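Local coordinates for putative hydantoin racemase (Klebsiella pneumoniae subsp. pneumoniae, PDB 3QVL), which racemises allantoin and probably interconverts the D and L forms of other 5-monosubstituted hydantoins as well, at residues 44-49 and 116-121; 110-115 and 177-182; 142-147 and 160-165. One frame throughout, in Å; residues are numbered along the deposited sequence.

Interaction 1: residues 44-49 and 116-121; sequences SIEGHF and TTLPRT. With 5HY ([(4R)-2,5-dioxoimidazolidin-4-yl]acetic acid), chain C.
Glu-46 and Leu-118 meet through a methyl group: CD1 of Leu-118 lies against the Glu-46 chain from CB to the carboxylate, 3.5 Å from OE2. The two side chains cross obliquely. Glu-46 turns its CG beside its own backbone N (chi1 -62°) and is extended beyond it. The carboxylate at its end is held from outside the pair, by a salt bridge from OE1 to Lys-233 of the second subunit and a hydrogen bond from Val-148 N to OE2.

Arg-120 passes next to the Glu-46 backbone. Its CD comes within 3.3 Å of Glu-46 O. That oxygen lies over one face of the guanidinium, where the angle to NE is too poor for a bond. The guanidinium is held by the second subunit: NH1 by Glu-231, NH2 by Glu-88 and by Ala-228 O. Thr-121 sets CG2 3.9 Å from Glu-46 CA. Thr-121 OG1 donates a hydrogen bond to Leu-118 O at 2.6 Å, in the carbonyl plane. The same oxygen also takes the Thr-121 backbone N.

Both segments hold the bound ligand. Ile-45 N donates to OAB of the ligand at 2.9 Å, and the ring N of the ligand donates to Ile-45 O, nearly straight at 177°. Thr-117 OG1 gives a 2.7 Å hydrogen bond to OD1 of the ligand carboxylate. The chemistry is thus divided: backbone groups of 44-49 read the hydantoin ring, and a hydroxyl of 116-121 helps hold the acetate arm.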
ATOM      1  N   SER A  44       7.223  28.329  18.180  1.00 15.75           N
ATOM      2  CA  SER A  44       7.736  27.184  17.426  1.00 15.59           C
ATOM      3  C   SER A  44       6.690  26.079  17.363  1.00 15.45           C
ATOM      4  O   SER A  44       5.848  25.958  18.254  1.00 15.40           O
ATOM      5  CB  SER A  44       9.042  26.658  18.031  1.00 15.61           C
ATOM      6  OG  SER A  44       8.833  26.105  19.317  1.00 15.83           O
ATOM      7  N   ILE A  45       6.752  25.276  16.306  1.00 15.26           N
ATOM      8  CA  ILE A  45       5.768  24.222  16.080  1.00 15.12           C
ATOM      9  C   ILE A  45       6.361  22.859  16.434  1.00 15.10           C
ATOM     10  O   ILE A  45       7.254  22.357  15.745  1.00 14.99           O
ATOM     11  CB  ILE A  45       5.232  24.252  14.631  1.00 15.10           C
ATOM     12  CG1 ILE A  45       4.667  25.639  14.309  1.00 15.07           C
ATOM     13  CG2 ILE A  45       4.159  23.190  14.439  1.00 15.07           C
ATOM     14  CD1 ILE A  45       4.770  26.027  12.851  1.00 14.99           C
ATOM     15  N   GLU A  46       5.856  22.280  17.520  1.00 15.06           N
ATOM     16  CA  GLU A  46       6.414  21.058  18.094  1.00 15.11           C
ATOM     17  C   GLU A  46       5.321  20.057  18.463  1.00 15.01           C
ATOM     18  O   GLU A  46       5.308  19.514  19.570  1.00 15.16           O
ATOM     19  CB  GLU A  46       7.256  21.392  19.330  1.00 15.14           C
ATOM     20  CG  GLU A  46       8.458  22.285  19.052  1.00 15.50           C
ATOM     21  CD  GLU A  46       9.190  22.706  20.312  1.00 15.88           C
ATOM     22  OE1 GLU A  46       8.523  23.109  21.290  1.00 16.47           O
ATOM     23  OE2 GLU A  46      10.436  22.644  20.319  1.00 16.10           O
ATOM     24  N   GLY A  47       4.405  19.820  17.531  1.00 14.90           N
ATOM     25  CA  GLY A  47       3.301  18.894  17.756  1.00 14.76           C
ATOM     26  C   GLY A  47       2.033  19.295  17.030  1.00 14.70           C
ATOM     27  O   GLY A  47       2.009  20.292  16.304  1.00 14.65           O
ATOM     28  N   HIS A  48       0.976  18.517  17.245  1.00 14.62           N
ATOM     29  CA  HIS A  48      -0.285  18.675  16.521  1.00 14.61           C
ATOM     30  C   HIS A  48      -1.072  19.907  16.970  1.00 14.53           C
ATOM     31  O   HIS A  48      -1.707  20.575  16.150  1.00 14.47           O
ATOM     32  CB  HIS A  48      -1.134  17.406  16.655  1.00 14.61           C
ATOM     33  CG  HIS A  48      -0.375  16.143  16.378  1.00 14.92           C
ATOM     34  ND1 HIS A  48      -0.281  15.590  15.120  1.00 15.32           N
ATOM     35  CD2 HIS A  48       0.329  15.330  17.200  1.00 14.87           C
ATOM     36  CE1 HIS A  48       0.450  14.491  15.178  1.00 14.93           C
ATOM     37  NE2 HIS A  48       0.832  14.310  16.429  1.00 15.57           N
ATOM     38  N   PHE A  49      -1.026  20.193  18.272  1.00 14.43           N
ATOM     39  CA  PHE A  49      -1.645  21.387  18.853  1.00 14.36           C
ATOM     40  C   PHE A  49      -1.034  22.656  18.259  1.00 14.35           C
ATOM     41  O   PHE A  49      -1.758  23.558  17.829  1.00 14.26           O
ATOM     42  CB  PHE A  49      -1.499  21.357  20.382  1.00 14.35           C
ATOM     43  CG  PHE A  49      -1.969  22.606  21.080  1.00 14.30           C
ATOM     44  CD1 PHE A  49      -3.310  22.776  21.408  1.00 14.32           C
ATOM     45  CD2 PHE A  49      -1.061  23.598  21.442  1.00 14.35           C
ATOM     46  CE1 PHE A  49      -3.744  23.926  22.068  1.00 14.42           C
ATOM     47  CE2 PHE A  49      -1.483  24.748  22.104  1.00 14.27           C
ATOM     48  CZ  PHE A  49      -2.826  24.912  22.416  1.00 14.25           C
ATOM     49  N   THR A 116      15.215  15.903  11.320  1.00 15.25           N
ATOM     50  CA  THR A 116      14.426  16.963  11.949  1.00 15.52           C
ATOM     51  C   THR A 116      14.941  17.256  13.367  1.00 15.68           C
ATOM     52  O   THR A 116      15.981  16.727  13.768  1.00 15.67           O
ATOM     53  CB  THR A 116      12.901  16.642  11.919  1.00 15.51           C
ATOM     54  OG1 THR A 116      12.152  17.811  12.275  1.00 15.78           O
ATOM     55  CG2 THR A 116      12.545  15.488  12.859  1.00 15.51           C
ATOM     56  N   THR A 117      14.225  18.094  14.115  1.00 15.90           N
ATOM     57  CA  THR A 117      14.722  18.577  15.408  1.00 16.13           C
ATOM     58  C   THR A 117      14.199  17.778  16.614  1.00 16.19           C
ATOM     59  O   THR A 117      14.986  17.150  17.324  1.00 16.24           O
ATOM     60  CB  THR A 117      14.467  20.096  15.590  1.00 16.12           C
ATOM     61  OG1 THR A 117      14.524  20.754  14.317  1.00 16.42           O
ATOM     62  CG2 THR A 117      15.513  20.709  16.509  1.00 16.25           C
ATOM     63  N   LEU A 118      12.884  17.808  16.839  1.00 16.33           N
ATOM     64  CA  LEU A 118      12.265  17.115  17.978  1.00 16.47           C
ATOM     65  C   LEU A 118      11.679  15.753  17.600  1.00 16.42           C
ATOM     66  O   LEU A 118      11.019  15.636  16.565  1.00 16.48           O
ATOM     67  CB  LEU A 118      11.163  17.973  18.615  1.00 16.56           C
ATOM     68  CG  LEU A 118      11.388  18.779  19.901  1.00 16.89           C
ATOM     69  CD1 LEU A 118      10.039  19.201  20.454  1.00 17.14           C
ATOM     70  CD2 LEU A 118      12.158  18.010  20.968  1.00 16.79           C
ATOM     71  N   PRO A 119      11.908  14.726  18.446  1.00 16.38           N
ATOM     72  CA  PRO A 119      11.369  13.375  18.238  1.00 16.29           C
ATOM     73  C   PRO A 119       9.850  13.297  18.059  1.00 16.16           C
ATOM     74  O   PRO A 119       9.377  12.502  17.246  1.00 16.17           O
ATOM     75  CB  PRO A 119      11.787  12.637  19.513  1.00 16.33           C
ATOM     76  CG  PRO A 119      13.037  13.310  19.926  1.00 16.43           C
ATOM     77  CD  PRO A 119      12.840  14.761  19.591  1.00 16.41           C
ATOM     78  N   ARG A 120       9.095  14.108  18.800  1.00 15.97           N
ATOM     79  CA  ARG A 120       7.629  14.056  18.736  1.00 15.79           C
ATOM     80  C   ARG A 120       7.051  14.590  17.416  1.00 15.77           C
ATOM     81  O   ARG A 120       5.861  14.419  17.142  1.00 15.77           O
ATOM     82  CB  ARG A 120       6.990  14.753  19.947  1.00 15.74           C
ATOM     83  CG  ARG A 120       7.121  16.271  19.976  1.00 15.53           C
ATOM     84  CD  ARG A 120       6.366  16.864  21.159  1.00 14.95           C
ATOM     85  NE  ARG A 120       4.925  16.613  21.083  1.00 14.66           N
ATOM     86  CZ  ARG A 120       4.053  16.909  22.045  1.00 14.65           C
ATOM     87  NH1 ARG A 120       4.459  17.475  23.175  1.00 14.47           N
ATOM     88  NH2 ARG A 120       2.767  16.636  21.876  1.00 14.63           N
ATOM     89  N   THR A 121       7.898  15.227  16.609  1.00 15.73           N
ATOM     90  CA  THR A 121       7.489  15.734  15.297  1.00 15.75           C
ATOM     91  C   THR A 121       7.725  14.712  14.182  1.00 15.74           C
ATOM     92  O   THR A 121       7.302  14.925  13.043  1.00 15.71           O
ATOM     93  CB  THR A 121       8.191  17.069  14.934  1.00 15.73           C
ATOM     94  OG1 THR A 121       9.588  16.843  14.717  1.00 15.82           O
ATOM     95  CG2 THR A 121       8.001  18.107  16.038  1.00 15.77           C
TER
HETATM   96  C   5HY C   1       9.552  23.845  11.384  1.00 19.01           C
HETATM   97  N   5HY C   1       8.523  23.435  13.400  1.00 19.03           N
HETATM   98  O   5HY C   1      10.058  23.735  10.268  1.00 18.88           O
HETATM   99  CA  5HY C   1       8.915  22.715  12.182  1.00 19.06           C
HETATM  100  CB  5HY C   1       9.897  21.559  12.475  1.00 19.13           C
HETATM  101  CG  5HY C   1      11.273  21.959  13.032  1.00 19.38           C
HETATM  102  OAB 5HY C   1       8.616  25.587  14.084  1.00 18.91           O
HETATM  103  NAF 5HY C   1       9.451  24.980  12.072  1.00 18.97           N
HETATM  104  CAI 5HY C   1       8.842  24.723  13.236  1.00 19.04           C
HETATM  105  OD1 5HY C   1      11.980  21.027  13.469  1.00 19.89           O
HETATM  106  OD2 5HY C   1      11.607  23.162  13.001  1.00 19.85           O

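Interaction 2: residues 110-115 and 177-182; sequences TRFSIV and AIVLGS. Unlike the reference sequence in segment 177-182: Ser-182 (reference Cys). With 5HY ([(4R)-2,5-dioxoimidazolidin-4-yl]acetic acid), chain C.
Ser-113 N donates to Ala-177 O at 3.0 Å, the first of four backbone hydrogen bonds that pair segments 110-115 and 177-182 in parallel. Val-179 N donates to Ser-113 O at 2.8 Å. Val-115 N then donates to Val-179 O at 3.1 Å. The last bond, Gly-181 N to Val-115 O, is more bent (150°), with the donor well above the carbonyl plane.

Side chains pack next to this backbone pairing. On one face, CG2 of Val-179 approaches the Phe-112 ring obliquely, 3.6 Å from Phe-112 CD1. The Phe-112 chi1 of 62° sets the ring beside this methyl. CG1 of Ile-114 lies in plane at the ring edge. On the other face, Val-115 CG2 meets Ile-178 CG2 at 4.1 Å.

Further out, helix 97-108 covers Phe-112 and Val-179, and helix 157-172 covers Ser-113 and Ile-178. Ser-113 OG bonds to Ser-175 and Asp-173.

Beyond the strand, Ser-182 OG donates to OD2 of the ligand at 2.6 Å and is also hydrogen-bonded to Gly-184 N. The reference sequence has cysteine here. The four backbone bonds thus pair polar groups between largely apolar faces, and in this entry the substituted serine binds the ligand carboxylate.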
ATOM      1  N   THR A 110      17.591   8.000  -5.256  1.00 14.44           N
ATOM      2  CA  THR A 110      16.581   6.943  -5.200  1.00 14.39           C
ATOM      3  C   THR A 110      15.819   7.010  -3.878  1.00 14.44           C
ATOM      4  O   THR A 110      14.591   6.913  -3.855  1.00 14.46           O
ATOM      5  CB  THR A 110      17.193   5.537  -5.370  1.00 14.39           C
ATOM      6  OG1 THR A 110      18.221   5.337  -4.390  1.00 14.16           O
ATOM      7  CG2 THR A 110      17.776   5.369  -6.767  1.00 14.29           C
ATOM      8  N   ARG A 111      16.561   7.174  -2.785  1.00 14.43           N
ATOM      9  CA  ARG A 111      15.972   7.296  -1.453  1.00 14.45           C
ATOM     10  C   ARG A 111      16.659   8.388  -0.640  1.00 14.38           C
ATOM     11  O   ARG A 111      17.841   8.677  -0.842  1.00 14.38           O
ATOM     12  CB  ARG A 111      16.029   5.961  -0.702  1.00 14.55           C
ATOM     13  CG  ARG A 111      15.229   4.830  -1.347  1.00 14.89           C
ATOM     14  CD  ARG A 111      15.029   3.665  -0.393  1.00 15.78           C
ATOM     15  NE  ARG A 111      16.297   3.118   0.085  1.00 16.40           N
ATOM     16  CZ  ARG A 111      16.417   2.268   1.100  1.00 16.97           C
ATOM     17  NH1 ARG A 111      17.617   1.831   1.456  1.00 17.22           N
ATOM     18  NH2 ARG A 111      15.343   1.852   1.761  1.00 17.12           N
ATOM     19  N   PHE A 112      15.905   8.989   0.279  1.00 14.28           N
ATOM     20  CA  PHE A 112      16.424  10.056   1.132  1.00 14.20           C
ATOM     21  C   PHE A 112      16.197   9.773   2.614  1.00 14.18           C
ATOM     22  O   PHE A 112      15.334   8.972   2.981  1.00 14.09           O
ATOM     23  CB  PHE A 112      15.806  11.410   0.748  1.00 14.19           C
ATOM     24  CG  PHE A 112      14.307  11.474   0.914  1.00 14.21           C
ATOM     25  CD1 PHE A 112      13.740  11.840   2.135  1.00 14.03           C
ATOM     26  CD2 PHE A 112      13.463  11.180  -0.152  1.00 14.19           C
ATOM     27  CE1 PHE A 112      12.356  11.902   2.290  1.00 14.09           C
ATOM     28  CE2 PHE A 112      12.078  11.241  -0.007  1.00 14.12           C
ATOM     29  CZ  PHE A 112      11.524  11.603   1.216  1.00 14.14           C
ATOM     30  N   SER A 113      16.981  10.438   3.457  1.00 14.13           N
ATOM     31  CA  SER A 113      16.777  10.405   4.899  1.00 14.21           C
ATOM     32  C   SER A 113      16.369  11.786   5.397  1.00 14.17           C
ATOM     33  O   SER A 113      16.870  12.801   4.911  1.00 14.16           O
ATOM     34  CB  SER A 113      18.045   9.942   5.615  1.00 14.20           C
ATOM     35  OG  SER A 113      18.357   8.603   5.277  1.00 14.48           O
ATOM     36  N   ILE A 114      15.451  11.816   6.359  1.00 14.19           N
ATOM     37  CA  ILE A 114      15.004  13.070   6.965  1.00 14.26           C
ATOM     38  C   ILE A 114      15.714  13.296   8.298  1.00 14.39           C
ATOM     39  O   ILE A 114      15.823  12.382   9.118  1.00 14.33           O
ATOM     40  CB  ILE A 114      13.459  13.105   7.157  1.00 14.21           C
ATOM     41  CG1 ILE A 114      12.749  13.072   5.798  1.00 14.13           C
ATOM     42  CG2 ILE A 114      13.028  14.344   7.957  1.00 14.10           C
ATOM     43  CD1 ILE A 114      11.250  12.810   5.874  1.00 13.70           C
ATOM     44  N   VAL A 115      16.215  14.515   8.493  1.00 14.57           N
ATOM     45  CA  VAL A 115      16.800  14.923   9.766  1.00 14.81           C
ATOM     46  C   VAL A 115      16.032  16.135  10.296  1.00 14.99           C
ATOM     47  O   VAL A 115      16.166  17.244   9.773  1.00 14.98           O
ATOM     48  CB  VAL A 115      18.316  15.242   9.645  1.00 14.83           C
ATOM     49  CG1 VAL A 115      18.887  15.688  10.991  1.00 14.83           C
ATOM     50  CG2 VAL A 115      19.085  14.033   9.119  1.00 14.80           C
ATOM     51  N   ALA A 177      20.524  11.016  -0.385  1.00 16.77           N
ATOM     52  CA  ALA A 177      20.303  12.434  -0.108  1.00 16.43           C
ATOM     53  C   ALA A 177      19.725  12.667   1.284  1.00 16.25           C
ATOM     54  O   ALA A 177      19.167  11.756   1.900  1.00 16.14           O
ATOM     55  CB  ALA A 177      19.395  13.049  -1.170  1.00 16.46           C
ATOM     56  N   ILE A 178      19.871  13.897   1.770  1.00 15.99           N
ATOM     57  CA  ILE A 178      19.305  14.303   3.052  1.00 15.81           C
ATOM     58  C   ILE A 178      18.244  15.379   2.842  1.00 15.71           C
ATOM     59  O   ILE A 178      18.464  16.350   2.113  1.00 15.72           O
ATOM     60  CB  ILE A 178      20.398  14.826   4.030  1.00 15.83           C
ATOM     61  CG1 ILE A 178      21.466  13.753   4.306  1.00 15.84           C
ATOM     62  CG2 ILE A 178      19.773  15.357   5.330  1.00 15.73           C
ATOM     63  CD1 ILE A 178      20.964  12.487   5.004  1.00 16.04           C
ATOM     64  N   VAL A 179      17.093  15.187   3.475  1.00 15.60           N
ATOM     65  CA  VAL A 179      16.065  16.218   3.540  1.00 15.61           C
ATOM     66  C   VAL A 179      16.108  16.844   4.931  1.00 15.64           C
ATOM     67  O   VAL A 179      15.904  16.157   5.936  1.00 15.52           O
ATOM     68  CB  VAL A 179      14.657  15.648   3.225  1.00 15.56           C
ATOM     69  CG1 VAL A 179      13.560  16.623   3.642  1.00 15.60           C
ATOM     70  CG2 VAL A 179      14.537  15.325   1.745  1.00 15.65           C
ATOM     71  N   LEU A 180      16.404  18.140   4.980  1.00 15.73           N
ATOM     72  CA  LEU A 180      16.409  18.880   6.238  1.00 15.91           C
ATOM     73  C   LEU A 180      14.974  19.098   6.705  1.00 15.99           C
ATOM     74  O   LEU A 180      14.132  19.584   5.946  1.00 16.11           O
ATOM     75  CB  LEU A 180      17.150  20.214   6.088  1.00 15.89           C
ATOM     76  CG  LEU A 180      18.640  20.151   5.726  1.00 15.98           C
ATOM     77  CD1 LEU A 180      19.163  21.531   5.357  1.00 16.03           C
ATOM     78  CD2 LEU A 180      19.476  19.540   6.850  1.00 16.08           C
ATOM     79  N   GLY A 181      14.702  18.720   7.951  1.00 16.14           N
ATOM     80  CA  GLY A 181      13.341  18.702   8.477  1.00 16.21           C
ATOM     81  C   GLY A 181      12.953  19.896   9.329  1.00 16.34           C
ATOM     82  O   GLY A 181      12.171  19.757  10.271  1.00 16.32           O
ATOM     83  N   SER A 182      13.488  21.066   8.990  1.00 16.45           N
ATOM     84  CA  SER A 182      13.210  22.293   9.733  1.00 16.65           C
ATOM     85  C   SER A 182      13.437  23.540   8.889  1.00 16.76           C
ATOM     86  O   SER A 182      14.384  23.604   8.103  1.00 16.82           O
ATOM     87  CB  SER A 182      14.084  22.370  10.989  1.00 16.62           C
ATOM     88  OG  SER A 182      13.867  23.584  11.690  1.00 16.69           O
TER
HETATM   89  C   5HY C   1       9.552  23.845  11.384  1.00 19.01           C
HETATM   90  N   5HY C   1       8.523  23.435  13.400  1.00 19.03           N
HETATM   91  O   5HY C   1      10.058  23.735  10.268  1.00 18.88           O
HETATM   92  CA  5HY C   1       8.915  22.715  12.182  1.00 19.06           C
HETATM   93  CB  5HY C   1       9.897  21.559  12.475  1.00 19.13           C
HETATM   94  CG  5HY C   1      11.273  21.959  13.032  1.00 19.38           C
HETATM   95  OAB 5HY C   1       8.616  25.587  14.084  1.00 18.91           O
HETATM   96  NAF 5HY C   1       9.451  24.980  12.072  1.00 18.97           N
HETATM   97  CAI 5HY C   1       8.842  24.723  13.236  1.00 19.04           C
HETATM   98  OD1 5HY C   1      11.980  21.027  13.469  1.00 19.89           O
HETATM   99  OD2 5HY C   1      11.607  23.162  13.001  1.00 19.85           O

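Interaction 3: residues 142-147 and 160-165; sequences HAIDLP and EKVRER
The guanidinium of Arg-165 lies flat on one face of the His-142 ring, with centres 3.5 Å apart and planes only 5° from parallel. CZ stands over the middle of the ring. In return, CG of His-142 sits over the guanidinium centre, and CD of Arg-165 comes to 3.3 Å from His-142 CB. Bends at chi2 and chi3 turn the arginine chain so that its flat end can lie down in this way. A water in the guanidinium plane accepts from Arg-165 NE at 2.8 Å and donates to Ala-143 O at 3.1 Å. This bridge and the stack together probably limit the rotation of the group. His-142 NE2 is hydrogen-bonded to Asp-173.

One helical turn earlier, Lys-161 bends at chi4 (-77°) to bring NZ to Ile-144 O, a 3.2 Å hydrogen bond. Lys-161 CD meets Leu-146 CD1 at 3.7 Å, the two chains crossing at about a right angle. Ile-144 also packs its CD1 against Val-162 CG2, 4.1 Å away.

Val-162 also touches Leu-192 of helix 189-196. Segment 142-147 leaves the sheet at strand 138-143. Helix 157-172 then leads to the parallel strand 177-180, with strand 112-116 lying between the two, a beta-alpha-beta crossover.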
ATOM      1  N   HIS A 142      15.046  10.803  11.211  1.00 17.51           N
ATOM      2  CA  HIS A 142      15.814  11.018  12.432  1.00 17.57           C
ATOM      3  C   HIS A 142      15.520  12.377  13.053  1.00 17.55           C
ATOM      4  O   HIS A 142      15.162  13.327  12.355  1.00 17.55           O
ATOM      5  CB  HIS A 142      17.314  10.923  12.155  1.00 17.58           C
ATOM      6  CG  HIS A 142      17.722   9.711  11.377  1.00 17.78           C
ATOM      7  ND1 HIS A 142      17.601   8.429  11.870  1.00 17.96           N
ATOM      8  CD2 HIS A 142      18.270   9.590  10.145  1.00 17.99           C
ATOM      9  CE1 HIS A 142      18.046   7.571  10.970  1.00 17.96           C
ATOM     10  NE2 HIS A 142      18.459   8.249   9.915  1.00 17.99           N
ATOM     11  N   ALA A 143      15.683  12.455  14.370  1.00 17.59           N
ATOM     12  CA  ALA A 143      15.599  13.715  15.098  1.00 17.61           C
ATOM     13  C   ALA A 143      16.875  13.920  15.908  1.00 17.69           C
ATOM     14  O   ALA A 143      17.438  12.960  16.438  1.00 17.73           O
ATOM     15  CB  ALA A 143      14.382  13.727  16.003  1.00 17.61           C
ATOM     16  N   ILE A 144      17.328  15.170  15.998  1.00 17.74           N
ATOM     17  CA  ILE A 144      18.546  15.497  16.751  1.00 17.84           C
ATOM     18  C   ILE A 144      18.288  15.650  18.253  1.00 17.90           C
ATOM     19  O   ILE A 144      19.225  15.845  19.034  1.00 18.03           O
ATOM     20  CB  ILE A 144      19.279  16.750  16.186  1.00 17.83           C
ATOM     21  CG1 ILE A 144      18.381  17.994  16.245  1.00 17.79           C
ATOM     22  CG2 ILE A 144      19.789  16.480  14.767  1.00 17.95           C
ATOM     23  CD1 ILE A 144      19.129  19.313  16.122  1.00 17.93           C
ATOM     24  N   ASP A 145      17.014  15.557  18.638  1.00 17.93           N
ATOM     25  CA  ASP A 145      16.570  15.588  20.040  1.00 17.88           C
ATOM     26  C   ASP A 145      16.854  16.913  20.759  1.00 17.85           C
ATOM     27  O   ASP A 145      17.384  16.934  21.875  1.00 17.81           O
ATOM     28  CB  ASP A 145      17.128  14.393  20.828  1.00 17.94           C
ATOM     29  N   LEU A 146      16.497  18.014  20.103  1.00 17.80           N
ATOM     30  CA  LEU A 146      16.561  19.342  20.707  1.00 17.77           C
ATOM     31  C   LEU A 146      15.274  20.104  20.401  1.00 17.70           C
ATOM     32  O   LEU A 146      14.588  19.781  19.429  1.00 17.70           O
ATOM     33  CB  LEU A 146      17.775  20.122  20.186  1.00 17.80           C
ATOM     34  CG  LEU A 146      19.180  19.734  20.659  1.00 17.96           C
ATOM     35  CD1 LEU A 146      20.216  20.590  19.951  1.00 18.18           C
ATOM     36  CD2 LEU A 146      19.330  19.866  22.173  1.00 18.14           C
ATOM     37  N   PRO A 147      14.931  21.109  21.234  1.00 17.65           N
ATOM     38  CA  PRO A 147      13.808  21.982  20.893  1.00 17.56           C
ATOM     39  C   PRO A 147      14.047  22.674  19.555  1.00 17.49           C
ATOM     40  O   PRO A 147      15.195  22.935  19.193  1.00 17.43           O
ATOM     41  CB  PRO A 147      13.807  23.012  22.026  1.00 17.59           C
ATOM     42  CG  PRO A 147      14.444  22.312  23.169  1.00 17.65           C
ATOM     43  CD  PRO A 147      15.492  21.430  22.561  1.00 17.65           C
ATOM     44  N   GLU A 160      25.694  21.482  14.702  1.00 21.92           N
ATOM     45  CA  GLU A 160      26.683  20.406  14.771  1.00 22.03           C
ATOM     46  C   GLU A 160      26.013  19.034  14.854  1.00 21.94           C
ATOM     47  O   GLU A 160      26.478  18.074  14.235  1.00 21.85           O
ATOM     48  CB  GLU A 160      27.649  20.621  15.946  1.00 22.13           C
ATOM     49  CG  GLU A 160      28.739  19.547  16.110  1.00 22.76           C
ATOM     50  CD  GLU A 160      29.612  19.358  14.871  1.00 23.55           C
ATOM     51  OE1 GLU A 160      29.899  20.349  14.164  1.00 24.08           O
ATOM     52  OE2 GLU A 160      30.022  18.208  14.608  1.00 24.21           O
ATOM     53  N   LYS A 161      24.917  18.957  15.609  1.00 21.88           N
ATOM     54  CA  LYS A 161      24.134  17.726  15.729  1.00 21.92           C
ATOM     55  C   LYS A 161      23.495  17.309  14.405  1.00 21.86           C
ATOM     56  O   LYS A 161      23.412  16.116  14.107  1.00 21.81           O
ATOM     57  CB  LYS A 161      23.068  17.865  16.817  1.00 21.96           C
ATOM     58  CG  LYS A 161      23.555  17.503  18.209  1.00 22.31           C
ATOM     59  CD  LYS A 161      22.469  17.726  19.244  1.00 23.00           C
ATOM     60  CE  LYS A 161      22.654  16.825  20.454  1.00 23.62           C
ATOM     61  NZ  LYS A 161      22.217  15.426  20.170  1.00 24.10           N
ATOM     62  N   VAL A 162      23.048  18.290  13.622  1.00 21.85           N
ATOM     63  CA  VAL A 162      22.504  18.038  12.284  1.00 21.88           C
ATOM     64  C   VAL A 162      23.585  17.436  11.384  1.00 22.00           C
ATOM     65  O   VAL A 162      23.360  16.412  10.733  1.00 21.95           O
ATOM     66  CB  VAL A 162      21.909  19.326  11.645  1.00 21.88           C
ATOM     67  CG1 VAL A 162      21.579  19.113  10.168  1.00 21.79           C
ATOM     68  CG2 VAL A 162      20.665  19.772  12.398  1.00 21.80           C
ATOM     69  N   ARG A 163      24.758  18.068  11.375  1.00 22.14           N
ATOM     70  CA  ARG A 163      25.904  17.610  10.591  1.00 22.38           C
ATOM     71  C   ARG A 163      26.281  16.165  10.927  1.00 22.38           C
ATOM     72  O   ARG A 163      26.416  15.332  10.030  1.00 22.30           O
ATOM     73  CB  ARG A 163      27.098  18.546  10.807  1.00 22.46           C
ATOM     74  CG  ARG A 163      28.337  18.199   9.995  1.00 23.13           C
ATOM     75  CD  ARG A 163      29.525  19.041  10.432  1.00 24.33           C
ATOM     76  NE  ARG A 163      30.794  18.460  10.001  1.00 25.65           N
ATOM     77  CZ  ARG A 163      31.513  17.594  10.713  1.00 26.11           C
ATOM     78  NH1 ARG A 163      31.098  17.193  11.908  1.00 26.62           N
ATOM     79  NH2 ARG A 163      32.654  17.126  10.225  1.00 26.57           N
ATOM     80  N   GLU A 164      26.433  15.878  12.221  1.00 22.46           N
ATOM     81  CA  GLU A 164      26.795  14.541  12.700  1.00 22.60           C
ATOM     82  C   GLU A 164      25.740  13.495  12.351  1.00 22.51           C
ATOM     83  O   GLU A 164      26.074  12.367  11.979  1.00 22.49           O
ATOM     84  CB  GLU A 164      27.036  14.557  14.213  1.00 22.72           C
ATOM     85  CG  GLU A 164      28.318  15.268  14.639  1.00 23.47           C
ATOM     86  CD  GLU A 164      28.462  15.388  16.150  1.00 24.48           C
ATOM     87  OE1 GLU A 164      27.681  14.750  16.890  1.00 25.30           O
ATOM     88  OE2 GLU A 164      29.365  16.124  16.600  1.00 25.19           O
ATOM     89  N   ARG A 165      24.470  13.876  12.473  1.00 22.39           N
ATOM     90  CA  ARG A 165      23.358  12.996  12.125  1.00 22.36           C
ATOM     91  C   ARG A 165      23.247  12.732  10.625  1.00 22.19           C
ATOM     92  O   ARG A 165      22.850  11.639  10.217  1.00 22.15           O
ATOM     93  CB  ARG A 165      22.041  13.535  12.685  1.00 22.44           C
ATOM     94  CG  ARG A 165      21.395  12.603  13.688  1.00 22.98           C
ATOM     95  CD  ARG A 165      20.410  11.705  12.975  1.00 23.62           C
ATOM     96  NE  ARG A 165      20.348  10.349  13.518  1.00 24.16           N
ATOM     97  CZ  ARG A 165      20.826   9.272  12.898  1.00 24.26           C
ATOM     98  NH1 ARG A 165      21.415   9.378  11.713  1.00 24.12           N
ATOM     99  NH2 ARG A 165      20.712   8.080  13.465  1.00 24.58           N
TER
HETATM  100  O   HOH W   1      19.035  10.338  15.978  1.00 40.84           O

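Interactions 1 and 2 are buried and both reach the bound ligand; interaction 3 is partly buried and has no direct part in binding it. Interactions 2 and 3 share one parallel sheet. Strand 112-116 lies between 138-143 and 177-180, and Ile-114 O probably accepts from His-142 N at the join. Thr-116 ties interaction 1 to both: its OG1 probably bonds Gly-181 O, and its N and O pair with His-142 and Ile-144. The chemistry changes with place. Interaction 2 is regular strand pairing, and interaction 1 is loop packing whose charges look to a second subunit. Interaction 3 combines a stacked arginine, a lysine bond and a water with apolar packing of Ile-144.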